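Local coordinates for 11S globulin seed storage protein (Amaranthus hypochondriacus, PDB 3QAC) that probably serves as a seed storage protein, a nutrient reservoir of the 11S globulin family built from two cupin domains per subunit, at residues G61-S66 against G242-V247; N80-M85 against S147-N152; R54-P59 against P157-I162; T208-R213 against L234-D239; I74-G79 against R132-G137. All blocks are in the same frame, centred on the assembly; numbering follows the deposited sequence.

Contact 1 (G61-S66 against G242-V247); sequences GLLLPS and GNIVRV
L64 drives its forked end into the hollow left where the backbone turns at G242 and N243, just before strand 244-246. Its CD1 rests on the G242 carbonyl, while CD2 lies 3.6 Å from V245 CG1 and equally near CG2, so one methyl is set against the fork of the valine; the two side chains meet at about a right angle. A chi1 of -55° swings L64 CG clear of its own carbonyl carbon and over N243 O, the atom that also accepts L64 N at 2.9 Å. With an alanine here the fork of V245 would probably lose its filling and a gap would open beside the G242 carbonyl. On the same face of the sheet as V245, L62 offers its CB to V247 CG1 at 3.7 Å. The other face carries L63, whose CD1 rests on I244 CG1 (3.7 Å) and N243 ND2; that amide is held by Y182 and T35. Two further backbone bonds join the antiparallel strands, L62 N to V245 O at 2.5 Å and V245 N to L62 O at 2.9 Å. Strand 244-246 adds to strand 61-68 in the curled sheet of the N-terminal cupin domain, and I244 has a backbone bond with R32. I57 of strand 51-57 packs against L63 and I244, W149 of strand 147-151 against L62, and I429 of a neighbouring subunit against L62 and L64.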
# COMPACT_ATOMS: atom_id res chain seq x y z
N GLY A 61 31.66 -19.10 11.68
CA GLY A 61 30.52 -19.52 10.89
C GLY A 61 30.09 -18.52 9.83
O GLY A 61 30.01 -17.31 10.07
N LEU A 62 29.80 -19.05 8.65
CA LEU A 62 29.41 -18.22 7.52
C LEU A 62 27.97 -18.49 7.09
O LEU A 62 27.67 -19.53 6.50
CB LEU A 62 30.37 -18.46 6.36
CG LEU A 62 30.09 -17.75 5.04
CD1 LEU A 62 30.10 -16.25 5.24
CD2 LEU A 62 31.13 -18.15 4.05
N LEU A 63 27.08 -17.55 7.40
CA LEU A 63 25.72 -17.60 6.87
C LEU A 63 25.80 -17.38 5.38
O LEU A 63 26.19 -16.30 4.93
CB LEU A 63 24.85 -16.51 7.50
CG LEU A 63 23.41 -16.36 7.01
CD1 LEU A 63 22.54 -17.60 7.36
CD2 LEU A 63 22.77 -15.05 7.54
N LEU A 64 25.47 -18.42 4.61
CA LEU A 64 25.59 -18.39 3.16
C LEU A 64 24.77 -17.22 2.60
O LEU A 64 23.79 -16.80 3.20
CB LEU A 64 25.12 -19.71 2.55
CG LEU A 64 25.77 -21.01 3.05
CD1 LEU A 64 25.05 -22.21 2.51
CD2 LEU A 64 27.22 -21.09 2.66
N PRO A 65 25.18 -16.68 1.46
CA PRO A 65 24.38 -15.62 0.87
C PRO A 65 22.96 -16.07 0.54
O PRO A 65 22.75 -17.15 -0.03
CB PRO A 65 25.14 -15.29 -0.43
CG PRO A 65 26.11 -16.42 -0.62
CD PRO A 65 26.47 -16.82 0.77
N SER A 66 22.00 -15.23 0.88
CA SER A 66 20.63 -15.44 0.46
C SER A 66 19.93 -14.10 0.33
O SER A 66 20.47 -13.05 0.67
CB SER A 66 19.89 -16.30 1.48
OG SER A 66 19.64 -15.55 2.66
N GLY A 242 24.32 -27.23 5.30
CA GLY A 242 23.18 -26.41 5.66
C GLY A 242 23.45 -24.95 5.32
O GLY A 242 24.33 -24.68 4.51
N ASN A 243 22.70 -24.02 5.92
CA ASN A 243 22.77 -22.60 5.55
C ASN A 243 23.87 -21.80 6.25
O ASN A 243 24.22 -20.69 5.83
CB ASN A 243 21.42 -21.91 5.77
CG ASN A 243 20.98 -21.95 7.24
OD1 ASN A 243 21.07 -22.99 7.90
ND2 ASN A 243 20.48 -20.83 7.73
N ILE A 244 24.42 -22.35 7.33
CA ILE A 244 25.49 -21.67 8.04
C ILE A 244 26.68 -22.60 8.13
O ILE A 244 26.67 -23.57 8.88
CB ILE A 244 25.05 -21.23 9.43
CG1 ILE A 244 23.71 -20.50 9.34
CG2 ILE A 244 26.13 -20.38 10.11
CD1 ILE A 244 23.06 -20.27 10.66
N VAL A 245 27.72 -22.28 7.35
CA VAL A 245 28.85 -23.16 7.18
C VAL A 245 30.10 -22.70 7.92
O VAL A 245 30.26 -21.52 8.23
CB VAL A 245 29.20 -23.29 5.69
CG1 VAL A 245 27.99 -23.76 4.91
CG2 VAL A 245 29.72 -21.96 5.16
N ARG A 246 30.98 -23.65 8.21
CA ARG A 246 32.21 -23.39 8.94
C ARG A 246 33.38 -23.06 8.01
O ARG A 246 33.57 -23.72 7.00
CB ARG A 246 32.57 -24.58 9.83
CG ARG A 246 33.86 -24.41 10.64
CD ARG A 246 33.93 -25.40 11.79
NE ARG A 246 32.73 -25.33 12.63
CZ ARG A 246 31.94 -26.37 12.93
NH1 ARG A 246 32.22 -27.59 12.46
NH2 ARG A 246 30.87 -26.19 13.70
N VAL A 247 34.15 -22.04 8.37
CA VAL A 247 35.32 -21.67 7.59
C VAL A 247 36.59 -21.80 8.42
O VAL A 247 36.59 -21.56 9.63
CB VAL A 247 35.18 -20.24 7.03
CG1 VAL A 247 33.72 -19.84 7.01
CG2 VAL A 247 35.98 -19.26 7.86

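Contact 2 (N80-M85 against S147-N152)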
# COMPACT_ATOMS: atom_id res chain seq x y z
N ASN A 80 29.62 -10.20 17.65
CA ASN A 80 29.93 -9.31 16.56
C ASN A 80 30.38 -10.14 15.37
O ASN A 80 30.64 -11.34 15.49
CB ASN A 80 31.00 -8.28 16.96
CG ASN A 80 31.92 -8.80 18.04
OD1 ASN A 80 32.75 -9.68 17.81
ND2 ASN A 80 31.78 -8.24 19.25
N GLY A 81 30.46 -9.48 14.23
CA GLY A 81 30.81 -10.14 12.99
C GLY A 81 30.69 -9.12 11.90
O GLY A 81 30.70 -7.90 12.14
N ILE A 82 30.56 -9.61 10.68
CA ILE A 82 30.45 -8.74 9.54
C ILE A 82 29.40 -9.28 8.61
O ILE A 82 29.21 -10.49 8.49
CB ILE A 82 31.76 -8.64 8.78
CG1 ILE A 82 32.20 -10.04 8.33
CG2 ILE A 82 32.83 -7.98 9.63
CD1 ILE A 82 33.35 -10.04 7.36
N THR A 83 28.70 -8.37 7.95
CA THR A 83 27.74 -8.74 6.95
C THR A 83 28.13 -8.07 5.65
O THR A 83 28.47 -6.89 5.62
CB THR A 83 26.31 -8.33 7.36
OG1 THR A 83 25.40 -8.67 6.31
CG2 THR A 83 26.22 -6.84 7.64
N GLY A 84 28.09 -8.85 4.57
CA GLY A 84 28.24 -8.28 3.25
C GLY A 84 26.88 -8.17 2.56
O GLY A 84 26.16 -9.15 2.40
N MET A 85 26.55 -6.96 2.14
CA MET A 85 25.35 -6.72 1.35
C MET A 85 25.73 -6.51 -0.12
O MET A 85 26.57 -5.67 -0.43
CB MET A 85 24.65 -5.49 1.88
CG MET A 85 23.25 -5.71 2.29
SD MET A 85 22.93 -4.46 3.52
CE MET A 85 24.06 -5.07 4.75
N SER A 147 20.52 -9.43 -1.54
CA SER A 147 21.28 -10.62 -1.20
C SER A 147 22.32 -10.25 -0.15
O SER A 147 22.88 -9.15 -0.15
CB SER A 147 21.97 -11.14 -2.45
OG SER A 147 22.81 -10.14 -2.98
N HIS A 148 22.59 -11.17 0.77
CA HIS A 148 23.52 -10.86 1.83
C HIS A 148 23.99 -12.11 2.53
O HIS A 148 23.30 -13.14 2.56
CB HIS A 148 22.86 -9.94 2.85
CG HIS A 148 21.64 -10.53 3.48
ND1 HIS A 148 20.40 -10.49 2.88
CD2 HIS A 148 21.48 -11.21 4.64
CE1 HIS A 148 19.52 -11.12 3.65
NE2 HIS A 148 20.15 -11.56 4.73
N TRP A 149 25.19 -12.02 3.09
CA TRP A 149 25.76 -13.10 3.87
C TRP A 149 26.28 -12.49 5.15
O TRP A 149 26.48 -11.28 5.24
CB TRP A 149 26.88 -13.78 3.09
CG TRP A 149 27.89 -12.80 2.60
CD1 TRP A 149 27.89 -12.16 1.40
CD2 TRP A 149 29.05 -12.35 3.31
NE1 TRP A 149 28.98 -11.35 1.31
CE2 TRP A 149 29.71 -11.44 2.47
CE3 TRP A 149 29.59 -12.63 4.56
CZ2 TRP A 149 30.89 -10.79 2.84
CZ3 TRP A 149 30.77 -11.99 4.93
CH2 TRP A 149 31.40 -11.08 4.07
N ALA A 150 26.47 -13.32 6.16
CA ALA A 150 27.03 -12.85 7.41
C ALA A 150 28.10 -13.81 7.87
O ALA A 150 28.09 -15.01 7.53
CB ALA A 150 25.96 -12.71 8.46
N TYR A 151 29.04 -13.30 8.65
CA TYR A 151 30.10 -14.13 9.18
C TYR A 151 30.47 -13.71 10.59
O TYR A 151 30.62 -12.52 10.87
CB TYR A 151 31.32 -14.07 8.27
CG TYR A 151 32.54 -14.74 8.85
CD1 TYR A 151 32.67 -16.12 8.82
CD2 TYR A 151 33.56 -13.99 9.42
CE1 TYR A 151 33.79 -16.74 9.36
CE2 TYR A 151 34.68 -14.59 9.95
CZ TYR A 151 34.79 -15.97 9.92
OH TYR A 151 35.91 -16.57 10.44
N ASN A 152 30.59 -14.69 11.47
CA ASN A 152 30.99 -14.39 12.83
C ASN A 152 32.51 -14.43 12.98
O ASN A 152 33.10 -15.50 13.08
CB ASN A 152 30.33 -15.32 13.83
CG ASN A 152 30.69 -14.97 15.26
OD1 ASN A 152 31.40 -13.99 15.51
ND2 ASN A 152 30.21 -15.77 16.21
O HOH W 1 30.68 -13.22 17.85
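W149 lays its indole flat against the backbone of G84, with G84 N 3.6 Å above the ring plane and over its centre. G84 CA also makes a CH-pi contact, 3.9 Å from the centroid of the five-membered ring. A chi1 of 52° places W149 CG between its own N and carbonyl carbon, and this folds the ring back across the neighbouring strand. The absence of a side chain at G84 lets the indole come this close. I82 meets the same ring differently, its CD1 at the edge, 4.0 Å from CH2, the two side chains crossing obliquely. Beside it I82 CG1 lies alongside Y151 CB, pointing the same way. These strands are antiparallel neighbours in the curled sheet of the N-terminal cupin domain, a fold in which two such sheets form a beta barrel; I82 with Y151 and G84 with W149 are its hydrogen-bonded pairs here. W149 O is gripped twice, by T83 OG1 and by G84 N, both at 3.0 Å and from opposite faces of the carbonyl plane. T83 reaches it because OG1 stands anti to the backbone N (chi1 178°). At the far end a water bridges N80 N and N152 OD1, which also accepts G154 N, while N152 ND2 bonds to Q156 O and I57 O. L421 of a neighbouring subunit packs against W149, and Q409 of that subunit binds S147 OG.

Contact 3 (R54-P59 against P157-I162); sequences RRTIEP and PLVAVI
R55 and I57 pair with A160 and L158 as the hydrogen-bonded pairs of two antiparallel strands, whose axes run 170° apart and come within 4.8 Å. Four backbone bonds join them; the straightest is I57 N to L158 O at 2.8 Å. T56 and V159 form the non-hydrogen-bonded pair between, lying side by side: T56 OG1 stands 3.8 Å and CG2 3.9 Å from V159 CG2, and CG2 also touches P157 CB at 4.0 Å. A glycine in place of T56 would probably leave V159 CG2 and the P157 ring without their cover on this face. R54 runs its aliphatic part along V159, CG to CG1 at 3.8 Å, before bending at chi3 (63°) toward E36, its salt-bridge partner. On the opposite face R55 stays extended, its CG, CD and NE passing I162 CD1, and ends in a salt bridge to E190, while I57 CD1 approaches L158 CD2. Both strands belong to the larger antiparallel sheet of the N-terminal cupin domain. The chemistry is therefore divided: across the pair the arginine side chains offer mainly their methylenes, with R55 NE near I162, and their charges are probably offset largely by E36 and E190.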
# COMPACT_ATOMS: atom_id res chain seq x y z
N ARG A 54 15.54 -16.49 14.56
CA ARG A 54 16.72 -16.15 15.31
C ARG A 54 17.82 -17.07 14.81
O ARG A 54 17.63 -18.28 14.74
CB ARG A 54 16.48 -16.33 16.81
CG ARG A 54 17.75 -16.27 17.65
CD ARG A 54 17.43 -16.36 19.13
NE ARG A 54 16.81 -17.64 19.48
CZ ARG A 54 15.86 -17.77 20.41
NH1 ARG A 54 15.34 -18.96 20.66
NH2 ARG A 54 15.44 -16.71 21.08
N ARG A 55 18.93 -16.49 14.38
CA ARG A 55 20.03 -17.29 13.90
C ARG A 55 21.15 -17.17 14.88
O ARG A 55 21.48 -16.06 15.34
CB ARG A 55 20.52 -16.84 12.52
CG ARG A 55 19.46 -16.83 11.44
CD ARG A 55 20.09 -16.54 10.08
NE ARG A 55 19.10 -16.41 9.02
CZ ARG A 55 18.50 -17.44 8.41
NH1 ARG A 55 18.77 -18.69 8.77
NH2 ARG A 55 17.61 -17.21 7.45
N THR A 56 21.72 -18.31 15.22
CA THR A 56 22.89 -18.38 16.05
C THR A 56 24.00 -18.91 15.18
O THR A 56 23.97 -20.05 14.74
CB THR A 56 22.65 -19.32 17.21
OG1 THR A 56 21.57 -18.81 18.00
CG2 THR A 56 23.89 -19.44 18.07
N ILE A 57 24.95 -18.04 14.88
CA ILE A 57 26.05 -18.41 14.02
C ILE A 57 27.26 -18.60 14.91
O ILE A 57 27.73 -17.65 15.55
CB ILE A 57 26.37 -17.29 13.03
CG1 ILE A 57 25.11 -16.88 12.27
CG2 ILE A 57 27.48 -17.72 12.08
CD1 ILE A 57 25.32 -15.73 11.32
N GLU A 58 27.76 -19.83 14.95
CA GLU A 58 28.94 -20.13 15.76
C GLU A 58 30.15 -19.34 15.27
O GLU A 58 30.18 -18.90 14.12
CB GLU A 58 29.22 -21.63 15.74
CG GLU A 58 28.08 -22.50 16.24
CD GLU A 58 28.36 -23.98 16.04
OE1 GLU A 58 29.54 -24.32 15.79
OE2 GLU A 58 27.41 -24.79 16.11
N PRO A 59 31.15 -19.15 16.15
CA PRO A 59 32.39 -18.49 15.70
C PRO A 59 32.94 -19.16 14.44
O PRO A 59 32.86 -20.39 14.30
CB PRO A 59 33.34 -18.68 16.89
CG PRO A 59 32.44 -18.81 18.07
CD PRO A 59 31.17 -19.47 17.58
N PRO A 157 29.10 -16.72 20.26
CA PRO A 157 28.19 -16.95 19.13
C PRO A 157 27.50 -15.66 18.70
O PRO A 157 27.10 -14.86 19.54
CB PRO A 157 27.17 -17.96 19.70
CG PRO A 157 27.87 -18.62 20.85
CD PRO A 157 28.74 -17.53 21.44
N LEU A 158 27.38 -15.47 17.39
CA LEU A 158 26.75 -14.28 16.85
C LEU A 158 25.27 -14.54 16.74
O LEU A 158 24.85 -15.48 16.06
CB LEU A 158 27.34 -13.96 15.48
CG LEU A 158 26.64 -12.83 14.72
CD1 LEU A 158 26.64 -11.56 15.56
CD2 LEU A 158 27.30 -12.60 13.36
N VAL A 159 24.46 -13.73 17.41
CA VAL A 159 23.03 -14.00 17.46
C VAL A 159 22.17 -12.82 16.98
O VAL A 159 22.24 -11.70 17.53
CB VAL A 159 22.58 -14.49 18.85
CG1 VAL A 159 21.07 -14.77 18.87
CG2 VAL A 159 23.35 -15.74 19.24
N ALA A 160 21.38 -13.08 15.95
CA ALA A 160 20.54 -12.07 15.35
C ALA A 160 19.06 -12.47 15.44
O ALA A 160 18.67 -13.62 15.16
CB ALA A 160 20.96 -11.84 13.92
N VAL A 161 18.25 -11.52 15.87
CA VAL A 161 16.83 -11.73 15.92
C VAL A 161 16.27 -10.94 14.76
O VAL A 161 16.47 -9.73 14.63
CB VAL A 161 16.23 -11.30 17.27
CG1 VAL A 161 14.74 -11.48 17.26
CG2 VAL A 161 16.86 -12.11 18.40
N ILE A 162 15.60 -11.67 13.89
CA ILE A 162 15.22 -11.15 12.60
C ILE A 162 13.71 -11.07 12.46
O ILE A 162 13.02 -12.09 12.50
CB ILE A 162 15.82 -12.04 11.52
CG1 ILE A 162 17.34 -12.09 11.71
CG2 ILE A 162 15.41 -11.56 10.14
CD1 ILE A 162 18.07 -13.01 10.76

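Contact 4 (T208-R213 against L234-D239)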
# COMPACT_ATOMS: atom_id res chain seq x y z
N THR A 208 15.35 -30.20 -3.32
CA THR A 208 15.48 -28.75 -3.22
C THR A 208 16.94 -28.33 -3.09
O THR A 208 17.82 -29.17 -2.93
CB THR A 208 14.72 -28.17 -2.02
OG1 THR A 208 15.48 -28.37 -0.82
CG2 THR A 208 13.33 -28.80 -1.89
N GLY A 209 17.18 -27.02 -3.16
CA GLY A 209 18.52 -26.47 -3.04
C GLY A 209 18.57 -24.96 -3.26
O GLY A 209 17.53 -24.30 -3.25
N ASN A 210 19.79 -24.43 -3.45
CA ASN A 210 20.01 -23.01 -3.72
C ASN A 210 19.64 -22.70 -5.17
O ASN A 210 19.49 -23.62 -5.97
CB ASN A 210 21.47 -22.61 -3.43
CG ASN A 210 22.43 -23.04 -4.53
OD1 ASN A 210 22.33 -22.58 -5.67
ND2 ASN A 210 23.37 -23.92 -4.20
N ILE A 211 19.50 -21.42 -5.51
CA ILE A 211 18.91 -21.10 -6.81
C ILE A 211 19.70 -21.67 -7.97
O ILE A 211 19.13 -21.97 -9.02
CB ILE A 211 18.69 -19.59 -7.02
CG1 ILE A 211 20.02 -18.87 -7.16
CG2 ILE A 211 17.85 -19.01 -5.91
CD1 ILE A 211 19.83 -17.41 -7.46
N PHE A 212 21.01 -21.82 -7.79
CA PHE A 212 21.85 -22.33 -8.86
C PHE A 212 21.49 -23.77 -9.20
O PHE A 212 21.50 -24.15 -10.36
CB PHE A 212 23.33 -22.21 -8.50
CG PHE A 212 23.82 -20.79 -8.46
CD1 PHE A 212 24.39 -20.27 -7.32
CD2 PHE A 212 23.67 -19.98 -9.57
CE1 PHE A 212 24.83 -18.96 -7.29
CE2 PHE A 212 24.10 -18.67 -9.54
CZ PHE A 212 24.68 -18.16 -8.40
N ARG A 213 21.16 -24.56 -8.18
CA ARG A 213 20.73 -25.93 -8.41
C ARG A 213 19.63 -25.98 -9.46
O ARG A 213 19.46 -26.98 -10.16
CB ARG A 213 20.25 -26.59 -7.11
CG ARG A 213 19.13 -27.60 -7.33
CD ARG A 213 19.19 -28.78 -6.37
NE ARG A 213 18.20 -29.80 -6.74
CZ ARG A 213 18.05 -30.97 -6.13
NH1 ARG A 213 18.83 -31.30 -5.10
NH2 ARG A 213 17.12 -31.83 -6.55
N LEU A 234 28.59 -24.66 -7.61
CA LEU A 234 27.51 -23.70 -7.45
C LEU A 234 26.24 -24.42 -7.00
O LEU A 234 25.54 -23.97 -6.09
CB LEU A 234 27.26 -22.96 -8.76
CG LEU A 234 27.77 -21.51 -8.82
CD1 LEU A 234 28.96 -21.29 -7.90
CD2 LEU A 234 28.09 -21.07 -10.24
N GLN A 235 25.96 -25.56 -7.60
CA GLN A 235 24.66 -26.18 -7.38
C GLN A 235 24.63 -26.95 -6.08
O GLN A 235 23.56 -27.28 -5.58
CB GLN A 235 24.29 -27.05 -8.57
CG GLN A 235 24.20 -26.25 -9.84
CD GLN A 235 24.01 -27.10 -11.06
OE1 GLN A 235 24.66 -28.13 -11.23
NE2 GLN A 235 23.11 -26.66 -11.94
N ALA A 236 25.82 -27.19 -5.53
CA ALA A 236 25.96 -27.78 -4.20
C ALA A 236 25.05 -28.98 -3.98
O ALA A 236 24.57 -29.20 -2.88
CB ALA A 236 25.73 -26.73 -3.13
N GLU A 237 24.81 -29.75 -5.03
CA GLU A 237 24.02 -30.96 -4.89
C GLU A 237 24.69 -31.89 -3.87
O GLU A 237 24.02 -32.65 -3.17
CB GLU A 237 23.88 -31.63 -6.26
CG GLU A 237 24.91 -31.10 -7.27
CD GLU A 237 24.42 -31.15 -8.72
OE1 GLU A 237 23.23 -31.47 -8.93
OE2 GLU A 237 25.23 -30.85 -9.63
N GLN A 238 26.01 -31.78 -3.75
CA GLN A 238 26.80 -32.62 -2.86
C GLN A 238 27.16 -31.91 -1.55
O GLN A 238 28.26 -32.10 -1.02
CB GLN A 238 28.10 -33.07 -3.56
CG GLN A 238 27.92 -33.84 -4.87
CD GLN A 238 27.27 -35.21 -4.69
OE1 GLN A 238 27.83 -36.23 -5.08
NE2 GLN A 238 26.08 -35.24 -4.09
N ASP A 239 26.25 -31.09 -1.03
CA ASP A 239 26.57 -30.29 0.16
C ASP A 239 25.64 -30.62 1.31
O ASP A 239 24.43 -30.73 1.13
CB ASP A 239 26.53 -28.80 -0.16
CG ASP A 239 27.19 -27.95 0.90
OD1 ASP A 239 26.99 -28.22 2.10
OD2 ASP A 239 27.91 -27.01 0.54
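N210 reaches across with its amide to the end of helix 228-235, ND2 giving a hydrogen bond of 2.9 Å to L234 O that lies in the carbonyl plane. With chi1 at 78°, CG stands between the backbone N and the carbonyl carbon, and the side chain curls back over its own segment. OD1 thereby accepts F212 N at 2.6 Å, and more weakly R213 N, while ND2 also bonds to G185 O. Both ends of the amide are used, which fixes its rotation. The bond from F212 N makes this an Asx turn; it opens the bend at 211-213, and the same asparagine ties that bend to the last turn of the helix, whose chain leaves helical geometry at A236 with positive phi. F212, its CG anti to the carbonyl carbon (chi1 -69°), presents a ring face to L234. The leucine CG stands over that face, 4.1 Å from the ring centroid in a CH-pi contact, displaced toward the rim, and L234 CB approaches F212 CB. Q235 extends beyond CG along the F212 backbone, its CG 3.5 Å from F212 O; NE2 bonds weakly to that same oxygen, while OE1 is held by T217 OG1. R213 CB lies 3.7 Å from Q235 O. L220 of helix 217-224 packs on F212, L234 and Q235, and Y430 of a neighbouring subunit touches both F212 and L234.

Contact 5 (I74-G79 against R132-G137)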
# COMPACT_ATOMS: atom_id res chain seq x y z
N ILE A 74 16.86 -6.48 11.60
CA ILE A 74 17.73 -7.40 12.31
C ILE A 74 18.29 -6.76 13.58
O ILE A 74 18.82 -5.65 13.55
CB ILE A 74 18.88 -7.82 11.42
CG1 ILE A 74 18.33 -8.36 10.09
CG2 ILE A 74 19.73 -8.84 12.12
CD1 ILE A 74 19.30 -8.40 8.95
N TYR A 75 18.15 -7.44 14.70
CA TYR A 75 18.81 -7.01 15.91
C TYR A 75 19.89 -8.03 16.26
O TYR A 75 19.63 -9.24 16.31
CB TYR A 75 17.82 -6.86 17.06
CG TYR A 75 18.47 -6.53 18.38
CD1 TYR A 75 18.97 -5.26 18.63
CD2 TYR A 75 18.57 -7.48 19.39
CE1 TYR A 75 19.55 -4.95 19.83
CE2 TYR A 75 19.15 -7.17 20.60
CZ TYR A 75 19.64 -5.91 20.81
OH TYR A 75 20.22 -5.60 22.01
N ILE A 76 21.09 -7.53 16.47
CA ILE A 76 22.22 -8.36 16.87
C ILE A 76 22.13 -8.48 18.37
O ILE A 76 22.46 -7.54 19.10
CB ILE A 76 23.55 -7.72 16.46
CG1 ILE A 76 23.62 -7.57 14.94
CG2 ILE A 76 24.71 -8.54 16.97
CD1 ILE A 76 23.20 -8.81 14.16
N GLU A 77 21.65 -9.62 18.84
CA GLU A 77 21.39 -9.81 20.25
C GLU A 77 22.71 -10.01 20.96
O GLU A 77 22.89 -9.60 22.11
CB GLU A 77 20.52 -11.04 20.47
CG GLU A 77 20.12 -11.24 21.91
CD GLU A 77 19.58 -12.63 22.19
OE1 GLU A 77 20.23 -13.36 22.98
OE2 GLU A 77 18.52 -12.98 21.64
N GLN A 78 23.63 -10.66 20.26
CA GLN A 78 24.86 -11.10 20.88
C GLN A 78 25.94 -11.21 19.85
O GLN A 78 25.69 -11.58 18.71
CB GLN A 78 24.64 -12.48 21.51
CG GLN A 78 25.76 -12.93 22.45
CD GLN A 78 25.49 -14.32 23.03
OE1 GLN A 78 25.70 -15.33 22.35
NE2 GLN A 78 25.03 -14.37 24.28
N GLY A 79 27.16 -10.88 20.26
CA GLY A 79 28.32 -11.10 19.43
C GLY A 79 28.63 -9.95 18.49
O GLY A 79 28.03 -8.87 18.54
N ARG A 132 30.33 -4.52 6.03
CA ARG A 132 29.92 -3.71 7.16
C ARG A 132 30.06 -4.55 8.41
O ARG A 132 30.07 -5.78 8.34
CB ARG A 132 28.49 -3.23 7.00
CD ARG A 132 26.79 -2.15 5.64
NE ARG A 132 26.41 -0.97 4.88
NH1 ARG A 132 26.64 -2.01 2.84
NH2 ARG A 132 25.97 0.18 2.94
N HIS A 133 30.20 -3.89 9.55
CA HIS A 133 30.38 -4.59 10.80
C HIS A 133 29.06 -4.74 11.53
O HIS A 133 28.21 -3.87 11.48
CB HIS A 133 31.40 -3.85 11.68
CG HIS A 133 32.81 -3.97 11.19
ND1 HIS A 133 33.65 -4.99 11.59
CD2 HIS A 133 33.52 -3.21 10.33
CE1 HIS A 133 34.82 -4.85 10.99
NE2 HIS A 133 34.77 -3.77 10.22
N LEU A 134 28.90 -5.88 12.20
CA LEU A 134 27.74 -6.11 13.04
C LEU A 134 28.24 -6.17 14.47
O LEU A 134 29.22 -6.85 14.75
CB LEU A 134 27.09 -7.45 12.70
CG LEU A 134 26.60 -7.67 11.27
CD1 LEU A 134 26.34 -9.15 10.99
CD2 LEU A 134 25.35 -6.87 11.02
N ARG A 135 27.56 -5.48 15.37
CA ARG A 135 27.90 -5.59 16.78
C ARG A 135 26.64 -5.69 17.63
O ARG A 135 25.57 -5.25 17.22
CB ARG A 135 28.78 -4.41 17.24
CG ARG A 135 28.14 -3.04 17.04
CD ARG A 135 29.07 -1.89 17.46
NE ARG A 135 28.99 -1.59 18.89
CZ ARG A 135 28.77 -0.37 19.38
NH1 ARG A 135 28.63 0.67 18.57
NH2 ARG A 135 28.70 -0.19 20.70
N GLU A 136 26.79 -6.26 18.82
CA GLU A 136 25.69 -6.31 19.76
C GLU A 136 24.99 -4.96 19.87
O GLU A 136 25.63 -3.91 19.88
CB GLU A 136 26.19 -6.75 21.13
CG GLU A 136 25.07 -6.99 22.13
CD GLU A 136 25.55 -7.68 23.39
OE1 GLU A 136 26.45 -8.56 23.29
OE2 GLU A 136 25.03 -7.35 24.49
N GLY A 137 23.66 -4.99 19.94
CA GLY A 137 22.92 -3.75 20.05
C GLY A 137 22.60 -3.17 18.70
O GLY A 137 21.87 -2.18 18.60
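I76 turns CG1 anti to its carbonyl carbon (chi1 -61°), which leaves CG2 anti to the backbone N and, with CB, against the R135 carbonyl oxygen. CB stands 3.3 Å and CG2 3.4 Å from R135 O, and CG1 continues past it to L134 CB at 4.1 Å, the two side chains crossing at about a right angle. Y75 has CG anti to the backbone N (chi1 175°), which brings CE1 within 3.6 Å of G137 CA; its hydroxyl is hydrogen-bonded to K327 NZ. E136, extended beyond CG, lays CG 3.4 Å from E77 O and brings OE1 to 3.8 Å from Q78 CA. G137 N gives I76 O a hydrogen bond of 2.9 Å in the carbonyl plane, with E136 CA also touching that oxygen. G137 and G79 both have positive phi, at backbone angles where a CB would press on the preceding carbonyl O. E77 and Q78 together face V159 in a classic beta bulge at the end of strand 72-78. From there the chain passes to strand 80-86, while 132-137 turns from strand 131-135 into strand 138-142; the contact thus joins two crossings between the sheets of the N-terminal cupin domain. Its chemistry is mostly carbon against backbone carbonyl: the E136 carboxylate meets no positive charge across the contact, and the E77 carboxylate points elsewhere, to a hydrogen bond with Y349 OH and a long, weak ion pair with R374.

Contacts 1 to 4 are buried, contact 5 only partly. Contacts 1 and 2 lie in one curled sheet and share its seam, strand 61-68 bonding to strand 147-151; contact 3 belongs to the opposing sheet, and contact 5 spans the two. N152 links contacts 2 and 3, and the E58–R246 salt bridge links contact 3 to contact 1. Contacts 2 and 5 meet where strand 80-86 pairs with strand 131-135. Backbone pairing dominates contacts 1 to 3, whereas contact 5 has less of it. Contact 4, about 29 Å from contact 5 between centres, joins a helix end to a loop through side-chain amides and a leucine over a phenylalanine ring. Contacts 1, 2 and 4 touch a neighbouring subunit; 3 and 5 do not.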